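Ras-3 from Cryphonectria parasitica (Cryphonectria parasitica, PDB 4KU4) belongs to the Ras family of small P-loop proteins and binds guanosine-5'-diphosphate, with magnesium ion also present in the crystal. Local coordinates at residues E65-A70 / E80-Q85; I17-E22 / E184-V189; I91-T96 / C169-T174; G11-K16 / S50-C55. All coordinates share one frame; numbering follows the deposited sequence.

Contact 1 (E65-A70 / E80-Q85); sequences EILDTA and EQWIRQ
W82 lays one face of its indole on T69 and meets L67 obliquely, joining the helix 77-84 to the end of strand 60-67. There the chain passes into D68-T69-A70, which opens the DxxG motif of Ras-family proteins, close to the bound magnesium ion and guanosine-5'-diphosphate. At the start of the W82 side chain, CB and CG brush the CD2 methyl of L67. That methyl comes closest at CD1 of the five-membered ring, W82 CD1 to L67 CD2 3.7 Å. Farther along, W82 CD2 lies 3.5 Å from T69 CG2, with CE3 and CE2 against the same methyl. At the far end, CZ2 lies near T69 CB and A70 O, W82 CZ3 meets T69 CB at 3.5 Å, and W82 CH2 comes within 3.7 Å of A70 N. T69 therefore presents both CB and CG2 to one face of the indole. The CH-pi geometry is nearly vertical: T69 CB stands 3.5 Å from the centroid of the six-membered ring of W82, 11° off its normal. With T69 chi1 at 64°, OG1 sits between the backbone N and the carbonyl carbon while CG2 is left anti to that carbon. The hydroxyl is satisfied outside the two segments, T69 OG1 hydrogen-bonding to the main-chain O of M19 on the adjoining strand.

Contact 2 (I17-E22 / E184-V189); sequences IAMLGE and EAFFSV
I17 and F186 mark the closest backbone approach, I17 CA and F186 CA being 8.5 Å apart. Segment 17-22 is extended along strand 15-20 and then leads toward E22, whereas 184-189 is helical throughout, part of helix 182-196. A separation of this size leaves the joining to side chains, and the phenyl ring of F186 reaches across it. M19 meets the ring's far end: M19 SD is 3.5 Å from F186 CE1 and 3.8 Å from F186 CZ, with the terminal methyl close behind, M19 CE to F186 CZ 3.9 Å. This is a Met-aromatic contact of oblique type, the sulfur lying 71° off the normal of the F186 ring. Two successive bends in the methionine, chi2 -65° and chi3 -68°, bring the thioether to the helix, which CB alone does not face. I17 approaches from the ring's edge, close to its plane, I17 CD1 standing 4.4 Å from F186 CD1. I66 of strand 60-67 touches both M19 and F186, while V90 and V92 on the other neighbouring strand also pack on M19. Within the helix, S188 OG donates to A185 O at 2.6 Å, turning the hydroxyl back onto the carbonyl of the preceding turn. The last helix thus covers the central strand of the sheet, which runs on into G21 and the GDP-contacting E22, where the P-loop of a Ras-like alpha/beta fold begins.

Contact 3 (I91-T96 / C169-T174); sequences IVFDVT and CGFVET
The phenyl rings of F93 and F171 lie side by side, their planes within about 10° of parallel. F171 CE1 comes to the edge of the F93 ring, near its plane, 4.0 Å from F93 CE2, while F93 in turn meets the F171 ring obliquely. Their strands are second neighbours in the Ras-like alpha/beta sheet: strand 140-145 runs between 88-94 and 170-173, so the rings reach each other across it on the side covered by helices 98-118 and 157-167. F93 is carried there by chi1 73°, which places CG between the backbone N and the carbonyl carbon. F101 of helix 98-118 also meets the F93 ring, and S161 and A164 of helix 157-167 pack on F171. A second touch lies further along, where V95 CG1 is 4.0 Å from E173 OE2. The carboxylate forms a salt bridge from OE1 to R153, and OE2 is weakly hydrogen-bonded to T157 OG1. V95 lies within an Asx turn. D94 OD1 accepts from T96 N at 2.9 Å, with an N-H...O angle of 152°, and from the T96 hydroxyl, OG1 to D94 OD1 2.7 Å. Both donors come from the same face of the carboxylate, well out of its plane, while D94 OD2 is held in a salt bridge by K146 NZ.

Contact 4 (G11-K16 / S50-C55); sequences GKITDK and SYRRQC
I13 and R52 supply the side-chain packing here, I13 CD1 reaching R52 CG at 4.4 Å. The isoleucine is bent at both torsions (chi1 -64°, chi2 -54°), which brings its terminal methyl against the aliphatic part of the arginine. A second approach lies nearer the N-terminus, where G11 O stands 4.3 Å from Q54 NE2. The backbones remain well apart, with G11 CA 8.1 Å from Q54 CA and I13 CA 8.5 Å from R52 CA. H63 on strand 60-67 probably helps position them: the side chains of I13, R52 and Q54 all touch H63, and its ND1 is hydrogen-bonded to G11 O. This reflects the Ras-type sheet order, in which 60-67 lies between 15-20 and 50-57, antiparallel to the latter, so that the residues leading into the first strand meet one of the two outermost strands across the one that separates them. The T14 hydroxyl has two partners. It donates to the next residue, T14 OG1 to D15 OD2 2.9 Å, from above the carboxylate plane, and is also hydrogen-bonded to H63 N. The other carboxylate oxygen, D15 OD1, lies close to E87 OE1, a like-charge proximity that may favour protonation of one of the pair. On strand 50-57, R53 NE donates to Q54 O at 3.2 Å, from above the carbonyl plane. Farther out, R53 NH2 is hydrogen-bonded to L34 O and makes a salt bridge with E183 OE2 of the last helix.

Overall arrangement
Contact 2 is the buried core of the set, lying near the centre of the chain and relying on sulfur and aromatic packing. Contacts 1 and 3, each partly buried, lie on opposite sides of that centre; one sets an indole over a threonine, the other brings one phenyl ring to the edge of another. Contact 4 is at the surface, with sparse aliphatic touching and polar groups paired within their own segments or with neighbours such as H63. All four reach one sheet. Contacts 2 and 4 share strand 15-20, to which strand 60-67 of contact 1 and strand 88-94 of contact 3 are the two neighbours. Direct bonds link them: L67 N to I17 O between contacts 1 and 2, and V92 N to L20 O between contacts 2 and 3.

Contact 1 (E65-A70 / E80-Q85)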
# COMPACT_ATOMS: atom_id res chain seq x y z
N GLU A 65 7.03 7.33 6.23
CA GLU A 65 8.19 6.50 5.97
C GLU A 65 7.65 5.20 5.38
O GLU A 65 6.88 4.50 6.03
CB GLU A 65 8.98 6.24 7.25
CG GLU A 65 10.29 5.47 7.06
CD GLU A 65 11.22 5.66 8.23
OE1 GLU A 65 12.30 6.26 8.04
OE2 GLU A 65 10.86 5.23 9.35
N ILE A 66 8.03 4.90 4.15
CA ILE A 66 7.45 3.76 3.45
C ILE A 66 8.50 2.67 3.25
O ILE A 66 9.51 2.89 2.59
CB ILE A 66 6.86 4.19 2.09
CG1 ILE A 66 5.76 5.22 2.30
CG2 ILE A 66 6.28 3.00 1.35
CD1 ILE A 66 5.93 6.44 1.46
N LEU A 67 8.24 1.52 3.85
CA LEU A 67 9.07 0.34 3.66
C LEU A 67 8.72 -0.40 2.36
O LEU A 67 7.67 -1.02 2.25
CB LEU A 67 8.94 -0.60 4.86
CG LEU A 67 9.90 -1.78 4.85
CD1 LEU A 67 11.33 -1.33 5.05
CD2 LEU A 67 9.50 -2.81 5.90
N ASP A 68 9.61 -0.32 1.38
CA ASP A 68 9.47 -1.10 0.16
C ASP A 68 10.00 -2.48 0.53
O ASP A 68 10.88 -2.59 1.38
CB ASP A 68 10.29 -0.46 -0.97
CG ASP A 68 10.00 -1.07 -2.33
OD1 ASP A 68 9.04 -1.84 -2.46
OD2 ASP A 68 10.74 -0.76 -3.30
N THR A 69 9.42 -3.52 -0.06
CA THR A 69 9.75 -4.89 0.31
C THR A 69 9.90 -5.78 -0.90
O THR A 69 9.41 -5.49 -1.98
CB THR A 69 8.68 -5.53 1.21
OG1 THR A 69 7.44 -5.63 0.49
CG2 THR A 69 8.46 -4.71 2.50
N ALA A 70 10.57 -6.91 -0.69
CA ALA A 70 10.76 -7.90 -1.73
C ALA A 70 11.59 -9.03 -1.15
O ALA A 70 12.45 -8.79 -0.31
CB ALA A 70 11.46 -7.29 -2.91
N GLU A 80 6.68 -11.20 8.28
CA GLU A 80 6.15 -10.97 9.62
C GLU A 80 6.89 -9.85 10.36
O GLU A 80 6.30 -9.13 11.15
CB GLU A 80 6.17 -12.26 10.45
CG GLU A 80 4.81 -12.61 11.03
CD GLU A 80 4.91 -13.37 12.34
OE1 GLU A 80 5.65 -14.38 12.39
OE2 GLU A 80 4.26 -12.96 13.32
N GLN A 81 8.18 -9.69 10.10
CA GLN A 81 8.91 -8.58 10.72
C GLN A 81 8.44 -7.27 10.11
O GLN A 81 8.19 -6.30 10.82
CB GLN A 81 10.42 -8.74 10.55
CG GLN A 81 11.24 -7.98 11.58
CD GLN A 81 12.55 -8.69 11.91
OE1 GLN A 81 13.38 -8.91 11.03
NE2 GLN A 81 12.73 -9.05 13.18
N TRP A 82 8.30 -7.25 8.79
CA TRP A 82 7.82 -6.07 8.09
C TRP A 82 6.49 -5.61 8.70
O TRP A 82 6.24 -4.40 8.86
CB TRP A 82 7.63 -6.36 6.60
CG TRP A 82 8.88 -6.76 5.83
CD1 TRP A 82 10.17 -6.47 6.15
CD2 TRP A 82 8.92 -7.50 4.60
NE1 TRP A 82 11.02 -6.99 5.19
CE2 TRP A 82 10.27 -7.62 4.23
CE3 TRP A 82 7.94 -8.07 3.78
CZ2 TRP A 82 10.67 -8.29 3.07
CZ3 TRP A 82 8.34 -8.73 2.63
CH2 TRP A 82 9.69 -8.84 2.29
N ILE A 83 5.64 -6.56 9.06
CA ILE A 83 4.32 -6.24 9.60
C ILE A 83 4.36 -5.71 11.04
O ILE A 83 3.64 -4.77 11.38
CB ILE A 83 3.36 -7.46 9.49
CG1 ILE A 83 3.15 -7.82 8.01
CG2 ILE A 83 2.03 -7.18 10.16
CD1 ILE A 83 2.45 -9.15 7.78
N ARG A 84 5.20 -6.31 11.87
CA ARG A 84 5.33 -5.87 13.25
C ARG A 84 5.83 -4.44 13.33
O ARG A 84 5.42 -3.68 14.21
CB ARG A 84 6.28 -6.79 14.03
CG ARG A 84 5.82 -8.24 14.09
CD ARG A 84 6.87 -9.14 14.76
NE ARG A 84 6.46 -9.54 16.11
CZ ARG A 84 7.22 -9.40 17.19
NH1 ARG A 84 8.42 -8.85 17.09
NH2 ARG A 84 6.78 -9.80 18.37
N GLN A 85 6.70 -4.06 12.40
CA GLN A 85 7.39 -2.77 12.48
C GLN A 85 6.71 -1.64 11.72
O GLN A 85 7.28 -0.56 11.58
CB GLN A 85 8.84 -2.91 12.03
CG GLN A 85 9.66 -3.80 12.96
CD GLN A 85 10.98 -4.25 12.36
OE1 GLN A 85 11.72 -5.01 12.98
NE2 GLN A 85 11.29 -3.77 11.16

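Contact 2 (I17-E22 / E184-V189)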
# COMPACT_ATOMS: atom_id res chain seq x y z
N ILE A 17 4.48 3.07 6.99
CA ILE A 17 3.69 2.26 6.09
C ILE A 17 4.55 1.17 5.46
O ILE A 17 5.68 1.44 5.02
CB ILE A 17 3.14 3.12 4.94
CG1 ILE A 17 2.44 4.36 5.49
CG2 ILE A 17 2.23 2.29 4.09
CD1 ILE A 17 1.97 5.31 4.43
N ALA A 18 4.03 -0.06 5.39
CA ALA A 18 4.72 -1.11 4.65
C ALA A 18 4.03 -1.44 3.31
O ALA A 18 2.81 -1.53 3.24
CB ALA A 18 4.91 -2.38 5.52
N MET A 19 4.83 -1.58 2.25
CA MET A 19 4.35 -2.13 0.98
C MET A 19 4.37 -3.65 1.02
O MET A 19 5.36 -4.24 1.43
CB MET A 19 5.24 -1.68 -0.16
CG MET A 19 5.49 -0.20 -0.18
SD MET A 19 3.98 0.72 -0.49
CE MET A 19 3.65 0.26 -2.18
N LEU A 20 3.27 -4.27 0.62
CA LEU A 20 3.23 -5.73 0.43
C LEU A 20 2.64 -6.05 -0.94
O LEU A 20 1.95 -5.22 -1.53
CB LEU A 20 2.40 -6.39 1.53
CG LEU A 20 2.86 -6.20 2.97
CD1 LEU A 20 1.78 -6.65 3.97
CD2 LEU A 20 4.18 -6.92 3.21
N GLY A 21 2.91 -7.26 -1.42
CA GLY A 21 2.48 -7.70 -2.73
C GLY A 21 3.51 -8.58 -3.42
O GLY A 21 4.70 -8.51 -3.12
N GLU A 22 3.07 -9.40 -4.37
CA GLU A 22 4.01 -10.24 -5.11
C GLU A 22 4.96 -9.40 -5.94
O GLU A 22 4.74 -8.21 -6.17
CB GLU A 22 3.26 -11.19 -6.04
CG GLU A 22 2.58 -12.34 -5.35
CD GLU A 22 2.12 -13.40 -6.34
OE1 GLU A 22 1.71 -13.03 -7.46
OE2 GLU A 22 2.18 -14.60 -5.99
N GLU A 184 -3.73 9.45 -3.47
CA GLU A 184 -4.97 9.02 -2.85
C GLU A 184 -4.79 7.66 -2.18
O GLU A 184 -5.29 7.43 -1.08
CB GLU A 184 -6.10 8.95 -3.89
CG GLU A 184 -6.67 10.32 -4.24
CD GLU A 184 -5.79 11.15 -5.17
OE1 GLU A 184 -4.72 10.70 -5.64
OE2 GLU A 184 -6.19 12.30 -5.43
N ALA A 185 -4.06 6.77 -2.83
CA ALA A 185 -3.88 5.42 -2.31
C ALA A 185 -3.12 5.44 -0.98
O ALA A 185 -3.60 4.90 0.01
CB ALA A 185 -3.17 4.57 -3.31
N PHE A 186 -1.93 6.05 -0.97
CA PHE A 186 -1.13 6.12 0.24
C PHE A 186 -1.80 6.92 1.35
O PHE A 186 -1.77 6.53 2.52
CB PHE A 186 0.25 6.73 -0.04
CG PHE A 186 1.21 5.79 -0.72
CD1 PHE A 186 2.00 4.93 0.02
CD2 PHE A 186 1.35 5.80 -2.10
CE1 PHE A 186 2.88 4.07 -0.59
CE2 PHE A 186 2.24 4.94 -2.72
CZ PHE A 186 3.01 4.07 -1.96
N PHE A 187 -2.38 8.07 1.00
CA PHE A 187 -2.98 8.91 2.03
C PHE A 187 -4.24 8.27 2.62
O PHE A 187 -4.66 8.62 3.72
CB PHE A 187 -3.32 10.30 1.49
CG PHE A 187 -2.13 11.09 1.02
CD1 PHE A 187 -0.84 10.63 1.21
CD2 PHE A 187 -2.32 12.31 0.40
CE1 PHE A 187 0.25 11.37 0.78
CE2 PHE A 187 -1.24 13.06 -0.03
CZ PHE A 187 0.05 12.59 0.16
N SER A 188 -4.84 7.32 1.90
CA SER A 188 -6.09 6.72 2.35
C SER A 188 -5.96 6.07 3.71
O SER A 188 -6.89 6.13 4.52
CB SER A 188 -6.64 5.73 1.31
OG SER A 188 -5.85 4.55 1.21
N VAL A 189 -4.82 5.44 3.99
CA VAL A 189 -4.69 4.74 5.26
C VAL A 189 -4.39 5.70 6.40
O VAL A 189 -4.76 5.45 7.55
CB VAL A 189 -3.64 3.62 5.19
CG1 VAL A 189 -4.23 2.39 4.47
CG2 VAL A 189 -2.37 4.09 4.52

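Contact 3 (I91-T96 / C169-T174)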
# COMPACT_ATOMS: atom_id res chain seq x y z
N ILE A 91 -1.27 -2.92 0.25
CA ILE A 91 -1.13 -4.23 -0.36
C ILE A 91 -1.46 -4.13 -1.84
O ILE A 91 -2.60 -3.86 -2.21
CB ILE A 91 -2.00 -5.25 0.38
CG1 ILE A 91 -1.69 -5.17 1.87
CG2 ILE A 91 -1.81 -6.66 -0.20
CD1 ILE A 91 -2.38 -6.26 2.69
N VAL A 92 -0.44 -4.30 -2.67
CA VAL A 92 -0.54 -4.03 -4.09
C VAL A 92 -0.74 -5.30 -4.93
O VAL A 92 -0.08 -6.33 -4.72
CB VAL A 92 0.73 -3.31 -4.59
CG1 VAL A 92 0.56 -2.84 -6.03
CG2 VAL A 92 1.05 -2.13 -3.68
N PHE A 93 -1.64 -5.21 -5.90
CA PHE A 93 -1.75 -6.25 -6.92
C PHE A 93 -1.76 -5.59 -8.30
O PHE A 93 -1.83 -4.36 -8.40
CB PHE A 93 -2.97 -7.14 -6.69
CG PHE A 93 -4.28 -6.50 -7.00
CD1 PHE A 93 -4.87 -6.65 -8.25
CD2 PHE A 93 -4.98 -5.81 -6.01
CE1 PHE A 93 -6.10 -6.07 -8.54
CE2 PHE A 93 -6.21 -5.24 -6.29
CZ PHE A 93 -6.78 -5.38 -7.56
N ASP A 94 -1.61 -6.41 -9.34
CA ASP A 94 -1.46 -5.95 -10.72
C ASP A 94 -2.77 -6.32 -11.37
O ASP A 94 -3.15 -7.49 -11.36
CB ASP A 94 -0.29 -6.73 -11.35
CG ASP A 94 -0.07 -6.43 -12.83
OD1 ASP A 94 -0.95 -5.86 -13.50
OD2 ASP A 94 1.02 -6.77 -13.32
N VAL A 95 -3.51 -5.33 -11.88
CA VAL A 95 -4.85 -5.62 -12.36
C VAL A 95 -4.81 -6.53 -13.58
O VAL A 95 -5.82 -7.11 -13.94
CB VAL A 95 -5.70 -4.35 -12.68
CG1 VAL A 95 -5.87 -3.48 -11.43
CG2 VAL A 95 -5.11 -3.59 -13.85
N THR A 96 -3.63 -6.63 -14.21
CA THR A 96 -3.47 -7.50 -15.36
C THR A 96 -3.09 -8.93 -15.00
O THR A 96 -2.90 -9.74 -15.91
CB THR A 96 -2.41 -6.98 -16.36
OG1 THR A 96 -1.09 -7.21 -15.83
CG2 THR A 96 -2.61 -5.52 -16.69
N CYS A 169 -11.42 -3.29 4.28
CA CYS A 169 -10.27 -2.43 3.97
C CYS A 169 -10.54 -1.47 2.82
O CYS A 169 -11.60 -1.48 2.22
CB CYS A 169 -9.02 -3.28 3.67
SG CYS A 169 -9.08 -4.24 2.12
N GLY A 170 -9.57 -0.63 2.52
CA GLY A 170 -9.71 0.32 1.43
C GLY A 170 -9.39 -0.31 0.10
O GLY A 170 -8.78 -1.38 0.03
N PHE A 171 -9.82 0.34 -0.98
CA PHE A 171 -9.49 -0.07 -2.33
C PHE A 171 -9.27 1.15 -3.21
O PHE A 171 -10.14 2.02 -3.30
CB PHE A 171 -10.60 -0.95 -2.93
CG PHE A 171 -10.36 -1.34 -4.36
CD1 PHE A 171 -9.18 -1.96 -4.74
CD2 PHE A 171 -11.32 -1.10 -5.33
CE1 PHE A 171 -8.96 -2.31 -6.06
CE2 PHE A 171 -11.11 -1.47 -6.65
CZ PHE A 171 -9.95 -2.07 -7.01
N VAL A 172 -8.10 1.23 -3.83
CA VAL A 172 -7.82 2.31 -4.78
C VAL A 172 -7.12 1.75 -6.01
O VAL A 172 -6.20 0.94 -5.89
CB VAL A 172 -6.93 3.40 -4.16
CG1 VAL A 172 -6.60 4.46 -5.19
CG2 VAL A 172 -7.62 4.03 -2.97
N GLU A 173 -7.54 2.20 -7.19
CA GLU A 173 -6.87 1.80 -8.43
C GLU A 173 -5.85 2.87 -8.81
O GLU A 173 -6.14 4.08 -8.73
CB GLU A 173 -7.88 1.54 -9.54
CG GLU A 173 -8.56 0.21 -9.33
CD GLU A 173 -8.97 -0.45 -10.61
OE1 GLU A 173 -8.96 0.23 -11.66
OE2 GLU A 173 -9.30 -1.65 -10.57
N THR A 174 -4.67 2.44 -9.23
CA THR A 174 -3.58 3.36 -9.51
C THR A 174 -2.78 3.05 -10.75
O THR A 174 -2.88 1.96 -11.31
CB THR A 174 -2.52 3.30 -8.35
OG1 THR A 174 -1.96 1.97 -8.26
CG2 THR A 174 -3.14 3.69 -7.01

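Contact 4 (G11-K16 / S50-C55)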
# COMPACT_ATOMS: atom_id res chain seq x y z
N GLY A 11 8.63 17.75 11.98
CA GLY A 11 9.44 17.22 10.90
C GLY A 11 9.75 15.74 11.02
O GLY A 11 10.16 15.11 10.05
N LYS A 12 9.57 15.18 12.21
CA LYS A 12 9.82 13.75 12.43
C LYS A 12 8.83 12.86 11.68
O LYS A 12 7.77 13.32 11.25
CB LYS A 12 9.80 13.41 13.93
CG LYS A 12 10.89 14.12 14.74
CD LYS A 12 12.25 13.89 14.12
CE LYS A 12 13.39 14.48 14.97
NZ LYS A 12 13.31 15.96 15.10
N ILE A 13 9.20 11.60 11.50
CA ILE A 13 8.33 10.62 10.88
C ILE A 13 7.04 10.52 11.68
O ILE A 13 7.07 10.39 12.90
CB ILE A 13 9.03 9.25 10.83
CG1 ILE A 13 10.24 9.35 9.92
CG2 ILE A 13 8.08 8.18 10.33
CD1 ILE A 13 9.92 9.88 8.55
N THR A 14 5.91 10.62 10.99
CA THR A 14 4.63 10.55 11.66
C THR A 14 3.91 9.21 11.43
O THR A 14 3.09 8.80 12.25
CB THR A 14 3.71 11.69 11.21
OG1 THR A 14 3.49 11.57 9.80
CG2 THR A 14 4.38 13.02 11.49
N ASP A 15 4.21 8.55 10.32
CA ASP A 15 3.51 7.32 9.95
C ASP A 15 4.41 6.30 9.25
O ASP A 15 5.13 6.64 8.31
CB ASP A 15 2.33 7.65 9.04
CG ASP A 15 1.29 8.50 9.72
OD1 ASP A 15 0.48 7.93 10.49
OD2 ASP A 15 1.28 9.73 9.49
N LYS A 16 4.33 5.05 9.70
CA LYS A 16 5.14 3.99 9.12
C LYS A 16 4.26 3.07 8.30
O LYS A 16 3.40 2.39 8.83
CB LYS A 16 5.85 3.19 10.23
CG LYS A 16 6.98 3.93 10.92
CD LYS A 16 7.20 3.38 12.31
CE LYS A 16 8.45 3.95 12.97
NZ LYS A 16 8.45 3.73 14.46
N SER A 50 13.99 2.24 2.10
CA SER A 50 12.89 2.82 2.84
C SER A 50 12.82 4.20 2.18
O SER A 50 13.86 4.78 1.86
CB SER A 50 13.18 2.93 4.32
OG SER A 50 12.43 3.97 4.91
N TYR A 51 11.61 4.71 1.97
CA TYR A 51 11.43 6.00 1.29
C TYR A 51 10.64 6.96 2.16
O TYR A 51 9.89 6.53 3.03
CB TYR A 51 10.70 5.79 -0.05
CG TYR A 51 11.46 4.99 -1.07
CD1 TYR A 51 12.29 5.60 -1.99
CD2 TYR A 51 11.33 3.60 -1.12
CE1 TYR A 51 12.99 4.87 -2.92
CE2 TYR A 51 12.03 2.85 -2.05
CZ TYR A 51 12.85 3.49 -2.95
OH TYR A 51 13.54 2.77 -3.89
N ARG A 52 10.79 8.26 1.92
CA ARG A 52 10.09 9.25 2.72
C ARG A 52 9.32 10.23 1.86
O ARG A 52 9.77 10.64 0.78
CB ARG A 52 11.08 10.04 3.59
CG ARG A 52 11.78 9.22 4.67
CD ARG A 52 12.97 9.98 5.26
NE ARG A 52 13.92 10.37 4.22
CZ ARG A 52 14.85 9.59 3.69
NH1 ARG A 52 15.01 8.32 4.09
NH2 ARG A 52 15.64 10.09 2.75
N ARG A 53 8.15 10.62 2.35
CA ARG A 53 7.37 11.70 1.74
C ARG A 53 6.92 12.67 2.83
O ARG A 53 6.15 12.32 3.72
CB ARG A 53 6.16 11.13 0.99
CG ARG A 53 5.15 12.21 0.52
CD ARG A 53 5.65 12.99 -0.70
NE ARG A 53 4.79 14.14 -0.99
CZ ARG A 53 3.75 14.12 -1.82
NH1 ARG A 53 3.03 15.21 -2.00
NH2 ARG A 53 3.43 13.02 -2.48
N GLN A 54 7.43 13.90 2.77
CA GLN A 54 6.88 14.97 3.57
C GLN A 54 5.73 15.53 2.76
O GLN A 54 5.86 15.74 1.55
CB GLN A 54 7.93 16.07 3.81
CG GLN A 54 9.08 15.60 4.67
CD GLN A 54 9.98 16.75 5.12
OE1 GLN A 54 10.89 17.16 4.39
NE2 GLN A 54 9.74 17.26 6.32
N CYS A 55 4.60 15.73 3.42
CA CYS A 55 3.40 16.21 2.74
C CYS A 55 2.47 16.85 3.75
O CYS A 55 2.74 16.85 4.96
CB CYS A 55 2.68 15.04 2.04
SG CYS A 55 2.37 13.59 3.10